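Alpha-L-rhamnosidase (Streptomyces avermitilis, PDB 3W5N) hydrolyses terminal non-reducing alpha-L-rhamnose residues from alpha-L-rhamnosides, including citrus flavonoids and gum arabic, and binds L-rhamnose through a calcium-dependent carbohydrate-binding module. Local coordinates at residues R161-P166 / N220-S225; R621-S626 / S913-A918. All coordinates share one frame; numbering follows the deposited sequence.

Contact 1 of 2, residues R161-P166 / N220-S225; sequences RTVDLP and NTLAVS. With RAM (alpha-L-rhamnopyranose), chain F.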
loop_
_atom_site.group_PDB
_atom_site.type_symbol
_atom_site.label_atom_id
_atom_site.label_comp_id
_atom_site.label_asym_id
_atom_site.label_seq_id
_atom_site.Cartn_x
_atom_site.Cartn_y
_atom_site.Cartn_z
ATOM N N ARG A 161 -13.032 46.274 7.854
ATOM C CA ARG A 161 -12.937 46.408 9.298
ATOM C C ARG A 161 -11.567 46.975 9.615
ATOM O O ARG A 161 -10.574 46.495 9.091
ATOM C CB ARG A 161 -13.071 45.031 9.928
ATOM C CG ARG A 161 -12.815 44.962 11.414
ATOM C CD ARG A 161 -14.061 45.352 12.156
ATOM N NE ARG A 161 -14.026 44.877 13.525
ATOM C CZ ARG A 161 -13.846 45.655 14.584
ATOM N NH1 ARG A 161 -13.683 46.980 14.439
ATOM N NH2 ARG A 161 -13.841 45.103 15.800
ATOM N N THR A 162 -11.525 48.003 10.447
ATOM C CA THR A 162 -10.252 48.468 10.992
ATOM C C THR A 162 -10.215 48.117 12.463
ATOM O O THR A 162 -11.111 48.514 13.220
ATOM C CB THR A 162 -10.067 49.982 10.827
ATOM O OG1 THR A 162 -10.136 50.304 9.436
ATOM C CG2 THR A 162 -8.711 50.405 11.387
ATOM N N VAL A 163 -9.172 47.390 12.852
ATOM C CA VAL A 163 -9.024 46.928 14.229
ATOM C C VAL A 163 -7.698 47.364 14.833
ATOM O O VAL A 163 -6.678 47.381 14.151
ATOM C CB VAL A 163 -9.166 45.403 14.338
ATOM C CG1 VAL A 163 -10.618 45.019 14.152
ATOM C CG2 VAL A 163 -8.256 44.681 13.349
ATOM N N ASP A 164 -7.749 47.733 16.110
ATOM C CA ASP A 164 -6.598 48.240 16.845
ATOM C C ASP A 164 -5.942 47.053 17.564
ATOM O O ASP A 164 -6.449 46.566 18.584
ATOM C CB ASP A 164 -7.070 49.310 17.840
ATOM C CG ASP A 164 -5.924 50.040 18.532
ATOM O OD1 ASP A 164 -4.747 49.651 18.380
ATOM O OD2 ASP A 164 -6.209 51.026 19.246
ATOM N N LEU A 165 -4.828 46.576 17.020
ATOM C CA LEU A 165 -4.191 45.356 17.527
ATOM C C LEU A 165 -3.217 45.621 18.671
ATOM O O LEU A 165 -2.642 46.707 18.757
ATOM C CB LEU A 165 -3.491 44.609 16.391
ATOM C CG LEU A 165 -4.408 44.184 15.229
ATOM C CD1 LEU A 165 -3.628 43.301 14.270
ATOM C CD2 LEU A 165 -5.671 43.468 15.720
ATOM N N PRO A 166 -3.034 44.625 19.561
ATOM C CA PRO A 166 -2.172 44.860 20.714
ATOM C C PRO A 166 -0.688 44.944 20.364
ATOM O O PRO A 166 -0.261 44.593 19.246
ATOM C CB PRO A 166 -2.468 43.662 21.631
ATOM C CG PRO A 166 -2.994 42.602 20.729
ATOM C CD PRO A 166 -3.742 43.330 19.648
ATOM N N ASN A 220 -5.066 48.193 11.910
ATOM C CA ASN A 220 -4.874 47.338 10.732
ATOM C C ASN A 220 -6.205 47.296 10.001
ATOM O O ASN A 220 -7.249 47.119 10.639
ATOM C CB ASN A 220 -4.518 45.902 11.139
ATOM C CG ASN A 220 -3.144 45.776 11.774
ATOM O OD1 ASN A 220 -2.280 45.084 11.237
ATOM N ND2 ASN A 220 -2.935 46.422 12.917
ATOM N N THR A 221 -6.177 47.440 8.685
ATOM C CA THR A 221 -7.411 47.403 7.899
ATOM C C THR A 221 -7.576 46.097 7.174
ATOM O O THR A 221 -6.744 45.719 6.355
ATOM C CB THR A 221 -7.480 48.570 6.923
ATOM O OG1 THR A 221 -7.508 49.786 7.687
ATOM C CG2 THR A 221 -8.748 48.473 6.027
ATOM N N LEU A 222 -8.639 45.383 7.528
ATOM C CA LEU A 222 -8.968 44.123 6.898
ATOM C C LEU A 222 -10.056 44.401 5.869
ATOM O O LEU A 222 -10.973 45.167 6.132
ATOM C CB LEU A 222 -9.458 43.112 7.952
ATOM C CG LEU A 222 -8.621 43.004 9.236
ATOM C CD1 LEU A 222 -9.219 42.028 10.246
ATOM C CD2 LEU A 222 -7.192 42.622 8.890
ATOM N N ALA A 223 -9.934 43.801 4.690
ATOM C CA ALA A 223 -10.944 43.969 3.640
ATOM C C ALA A 223 -11.193 42.640 2.969
ATOM O O ALA A 223 -10.255 41.894 2.668
ATOM C CB ALA A 223 -10.513 45.035 2.626
ATOM N N VAL A 224 -12.467 42.348 2.716
ATOM C CA VAL A 224 -12.860 41.063 2.180
ATOM C C VAL A 224 -13.899 41.312 1.100
ATOM O O VAL A 224 -14.840 42.075 1.316
ATOM C CB VAL A 224 -13.489 40.176 3.294
ATOM C CG1 VAL A 224 -14.105 38.911 2.712
ATOM C CG2 VAL A 224 -12.461 39.837 4.378
ATOM N N SER A 225 -13.702 40.696 -0.061
ATOM C CA SER A 225 -14.789 40.527 -1.035
ATOM C C SER A 225 -15.262 39.084 -0.931
ATOM O O SER A 225 -14.457 38.167 -0.734
ATOM C CB SER A 225 -14.331 40.860 -2.466
ATOM O OG SER A 225 -13.311 39.975 -2.921
HETATM C C1 RAM F . -10.085 56.989 10.006
HETATM C C2 RAM F . -10.575 56.332 8.685
HETATM C C3 RAM F . -9.623 55.138 8.529
HETATM C C4 RAM F . -9.799 54.125 9.672
HETATM C C5 RAM F . -9.561 54.816 11.032
HETATM C C6 RAM F . -9.942 53.919 12.210
HETATM O O1 RAM F . -8.690 57.377 10.016
HETATM O O2 RAM F . -11.934 56.052 9.028
HETATM O O3 RAM F . -9.707 54.501 7.251
HETATM O O4 RAM F . -8.918 53.006 9.450
HETATM O O5 RAM F . -10.285 56.079 11.116
#
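Thr162 OG1 is hydrogen-bonded to two hydroxyls. One is Thr221 OG1, 3.2 Å from Thr162 OG1. The other is O4 of a bound rhamnose (RAM, chain F), with Thr162 OG1 to RAM O4 at 3.0 Å. The two threonines form a non-hydrogen-bonded antiparallel pair. Both turn OG1 anti to the carbonyl carbon (chi1 -59° in Thr162), which brings the hydroxyls together on the sugar's face of the sheet. The pairs on either side are hydrogen-bonded. Leu222 N donates to Arg161 O at 2.7 Å, and Asn220 N donates to Val163 O at 2.9 Å. On the opposite face Val163 CG2 meets Leu222 CD1 at 4.2 Å, the two side chains lying crosswise. Val163 CG1 lies over the centre of the Arg161 guanidinium. Leu165 CD1 packs 3.5 Å from Asn220 ND2, which donates to His216 O and weakly to Gly218 O. With an alanine here instead of Asn220, His216 O would probably lose this donor and a gap would open beside Leu165 CD1. The strands are neighbours in a beta-sheet of the region assigned to the CBM67 module, away from its calcium site. One face of the pair is thus polar at Thr162 and Thr221 and carries the sugar, while Val163, Leu165 and Leu222 pack the other.

Contact 2 of 2, residues R621-S626 / S913-A918; sequences RGNFLS and SFNHYA. With RAM (alpha-L-rhamnopyranose), chain E; RAM (alpha-L-rhamnopyranose), chain C.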
loop_
_atom_site.group_PDB
_atom_site.type_symbol
_atom_site.label_atom_id
_atom_site.label_comp_id
_atom_site.label_asym_id
_atom_site.label_seq_id
_atom_site.Cartn_x
_atom_site.Cartn_y
_atom_site.Cartn_z
ATOM N N ARG A 621 6.021 -3.511 -6.169
ATOM C CA ARG A 621 6.605 -2.969 -4.944
ATOM C C ARG A 621 6.040 -1.599 -4.656
ATOM O O ARG A 621 5.836 -1.233 -3.492
ATOM C CB ARG A 621 8.134 -2.949 -4.996
ATOM C CG ARG A 621 8.733 -1.824 -5.836
ATOM C CD ARG A 621 10.231 -2.019 -5.885
ATOM N NE ARG A 621 10.579 -2.923 -6.986
ATOM C CZ ARG A 621 11.812 -3.324 -7.286
ATOM N NH1 ARG A 621 12.839 -2.950 -6.531
ATOM N NH2 ARG A 621 12.012 -4.135 -8.334
ATOM N N GLY A 622 5.749 -0.847 -5.710
ATOM C CA GLY A 622 5.177 0.493 -5.525
ATOM C C GLY A 622 3.799 0.478 -4.859
ATOM O O GLY A 622 3.362 1.476 -4.259
ATOM N N ASN A 623 3.084 -0.636 -5.003
ATOM C CA ASN A 623 1.734 -0.746 -4.474
ATOM C C ASN A 623 1.602 -1.726 -3.298
ATOM O O ASN A 623 0.501 -2.125 -2.946
ATOM C CB ASN A 623 0.756 -1.128 -5.598
ATOM C CG ASN A 623 0.451 0.042 -6.501
ATOM O OD1 ASN A 623 -0.282 0.947 -6.116
ATOM N ND2 ASN A 623 1.048 0.051 -7.703
ATOM N N PHE A 624 2.732 -2.100 -2.710
ATOM C CA PHE A 624 2.745 -3.022 -1.569
ATOM C C PHE A 624 3.256 -2.260 -0.330
ATOM O O PHE A 624 4.277 -2.611 0.254
ATOM C CB PHE A 624 3.638 -4.226 -1.897
ATOM C CG PHE A 624 2.906 -5.439 -2.435
ATOM C CD1 PHE A 624 1.775 -5.320 -3.265
ATOM C CD2 PHE A 624 3.381 -6.719 -2.135
ATOM C CE1 PHE A 624 1.131 -6.456 -3.760
ATOM C CE2 PHE A 624 2.748 -7.850 -2.638
ATOM C CZ PHE A 624 1.625 -7.725 -3.450
ATOM N N LEU A 625 2.543 -1.199 0.058
ATOM C CA LEU A 625 2.842 -0.410 1.267
ATOM C C LEU A 625 1.639 -0.534 2.215
ATOM O O LEU A 625 0.615 0.150 2.036
ATOM C CB LEU A 625 3.074 1.073 0.943
ATOM C CG LEU A 625 4.415 1.582 0.410
ATOM C CD1 LEU A 625 4.564 1.201 -1.071
ATOM C CD2 LEU A 625 4.484 3.100 0.580
ATOM N N SER A 626 1.769 -1.424 3.189
ATOM C CA SER A 626 0.728 -1.731 4.205
ATOM C C SER A 626 -0.501 -2.481 3.665
ATOM O O SER A 626 -0.937 -3.482 4.257
ATOM C CB SER A 626 0.291 -0.476 5.018
ATOM O OG SER A 626 -0.622 -0.882 6.038
ATOM N N SER A 913 -3.718 6.666 -14.018
ATOM C CA SER A 913 -2.525 6.356 -13.250
ATOM C C SER A 913 -1.458 5.693 -14.118
ATOM O O SER A 913 -1.771 4.926 -15.041
ATOM C CB SER A 913 -2.943 5.452 -12.061
ATOM O OG SER A 913 -1.981 4.445 -11.794
ATOM N N PHE A 914 -0.198 6.000 -13.841
ATOM C CA PHE A 914 0.920 5.355 -14.513
ATOM C C PHE A 914 1.595 4.293 -13.643
ATOM O O PHE A 914 2.734 3.917 -13.894
ATOM C CB PHE A 914 1.933 6.401 -14.983
ATOM C CG PHE A 914 1.362 7.360 -15.989
ATOM C CD1 PHE A 914 0.679 8.502 -15.577
ATOM C CD2 PHE A 914 1.458 7.086 -17.348
ATOM C CE1 PHE A 914 0.141 9.381 -16.512
ATOM C CE2 PHE A 914 0.902 7.950 -18.285
ATOM C CZ PHE A 914 0.254 9.092 -17.866
ATOM N N ASN A 915 0.876 3.787 -12.644
ATOM C CA ASN A 915 1.451 2.791 -11.722
ATOM C C ASN A 915 0.347 1.927 -11.070
ATOM O O ASN A 915 0.140 1.984 -9.871
ATOM C CB ASN A 915 2.346 3.496 -10.678
ATOM C CG ASN A 915 3.345 2.558 -10.009
ATOM O OD1 ASN A 915 3.352 1.350 -10.251
ATOM N ND2 ASN A 915 4.215 3.126 -9.173
ATOM N N HIS A 916 -0.346 1.141 -11.897
ATOM C CA HIS A 916 -1.348 0.141 -11.484
ATOM C C HIS A 916 -0.745 -1.220 -11.832
ATOM O O HIS A 916 -0.218 -1.388 -12.962
ATOM C CB HIS A 916 -2.617 0.290 -12.325
ATOM C CG HIS A 916 -3.726 1.064 -11.668
ATOM N ND1 HIS A 916 -3.647 2.419 -11.415
ATOM C CD2 HIS A 916 -4.967 0.680 -11.286
ATOM C CE1 HIS A 916 -4.779 2.829 -10.866
ATOM N NE2 HIS A 916 -5.597 1.792 -10.772
ATOM N N TYR A 917 -0.800 -2.201 -10.925
ATOM C CA TYR A 917 -0.184 -3.501 -11.265
ATOM C C TYR A 917 -1.025 -4.472 -12.112
ATOM O O TYR A 917 -0.489 -5.477 -12.606
ATOM C CB TYR A 917 0.401 -4.248 -10.041
ATOM C CG TYR A 917 -0.496 -4.361 -8.829
ATOM C CD1 TYR A 917 -1.828 -4.805 -8.929
ATOM C CD2 TYR A 917 0.002 -4.046 -7.565
ATOM C CE1 TYR A 917 -2.636 -4.910 -7.792
ATOM C CE2 TYR A 917 -0.795 -4.152 -6.426
ATOM C CZ TYR A 917 -2.110 -4.568 -6.545
ATOM O OH TYR A 917 -2.882 -4.653 -5.407
ATOM N N ALA A 918 -2.303 -4.154 -12.316
ATOM C CA ALA A 918 -3.249 -5.080 -12.972
ATOM C C ALA A 918 -2.748 -5.719 -14.279
ATOM O O ALA A 918 -2.816 -6.952 -14.440
ATOM C CB ALA A 918 -4.610 -4.416 -13.170
HETATM C C1 RAM E . 14.762 -6.160 -7.052
HETATM C C2 RAM E . 15.892 -5.502 -6.265
HETATM C C3 RAM E . 17.128 -5.374 -7.145
HETATM C C4 RAM E . 16.773 -4.604 -8.431
HETATM C C5 RAM E . 15.598 -5.269 -9.162
HETATM C C6 RAM E . 15.091 -4.477 -10.369
HETATM O O1 RAM E . 15.124 -7.516 -7.332
HETATM O O2 RAM E . 15.480 -4.190 -5.851
HETATM O O3 RAM E . 18.121 -4.693 -6.370
HETATM O O4 RAM E . 17.910 -4.531 -9.297
HETATM O O5 RAM E . 14.490 -5.440 -8.263
HETATM C C1 RAM C . -10.321 2.509 -10.120
HETATM C C2 RAM C . -9.324 1.873 -9.135
HETATM C C3 RAM C . -9.107 0.368 -9.419
HETATM C C4 RAM C . -10.295 -0.365 -10.067
HETATM C C5 RAM C . -11.551 0.400 -9.760
HETATM C C6 RAM C . -12.735 -0.370 -10.356
HETATM O O1 RAM C . -10.856 3.733 -9.604
HETATM O O2 RAM C . -8.100 2.654 -9.158
HETATM O O3 RAM C . -8.059 0.175 -10.357
HETATM O O4 RAM C . -10.454 -1.720 -9.590
HETATM O O5 RAM C . -11.446 1.680 -10.381
#
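The loop 913-918 of the six-hairpin glycosidase domain, which carries the rhamnose-binding His916, meets the residues that follow helix 607-622 through Asn623 and Tyr917. Asn623 ND2 donates to Asn915 O at 3.0 Å. The N-H points well at the oxygen (161°), which lies near the Asn623 amide plane, yet the donor sits above the carbonyl plane of Asn915. The same ND2 also donates to Gly619 O, and OD1 is bonded to Thr629 OG1, so both ends of this buried amide are held. The Asn915 side chain runs alongside, pointing the other way, its amide plane 73° from that of Asn623. Asn623 CB approaches Tyr917 CE2 obliquely at 3.5 Å. Tyr917 CG stands between backbone N and carbonyl carbon (chi1 48°), which turns the ring to Asn623 and Phe624. Phe624 CE1 meets Tyr917 CE2 at 4.0 Å, the Phe624 side chain lying across that of Tyr917. Within the loop Ser913 forms an ST turn, its OG accepting from Asn915 N at 3.1 Å. That OG is also 2.7 Å from His916 ND1 in a hydrogen bond, in the plane of the imidazole. The far nitrogen of the ring, His916 NE2, donates to rhamnose O3 at 3.0 Å and O2 at 3.1 Å.

In the fold
Contact 1 belongs to the region assigned to the carbohydrate-binding module and contact 2 to the catalytic domain. Their centres lie 50 Å apart and their nearest atoms about 36 Å apart, so they do not touch. Both segments of contact 1 precede those of contact 2 in the chain. Only contact 2 reaches the active site: the His916 side chain is about 3 Å from those of Asp643 and Glu895, the latter inferred to be the proton acceptor. The rhamnose held by His916 is also hydrogen-bonded to Asp630, Asp643, Trp695 and Glu636, the inferred proton donor. Arg621 of contact 2 holds a separate rhamnose, which Lys484 also binds. The sugar at contact 1 is distinct from these two.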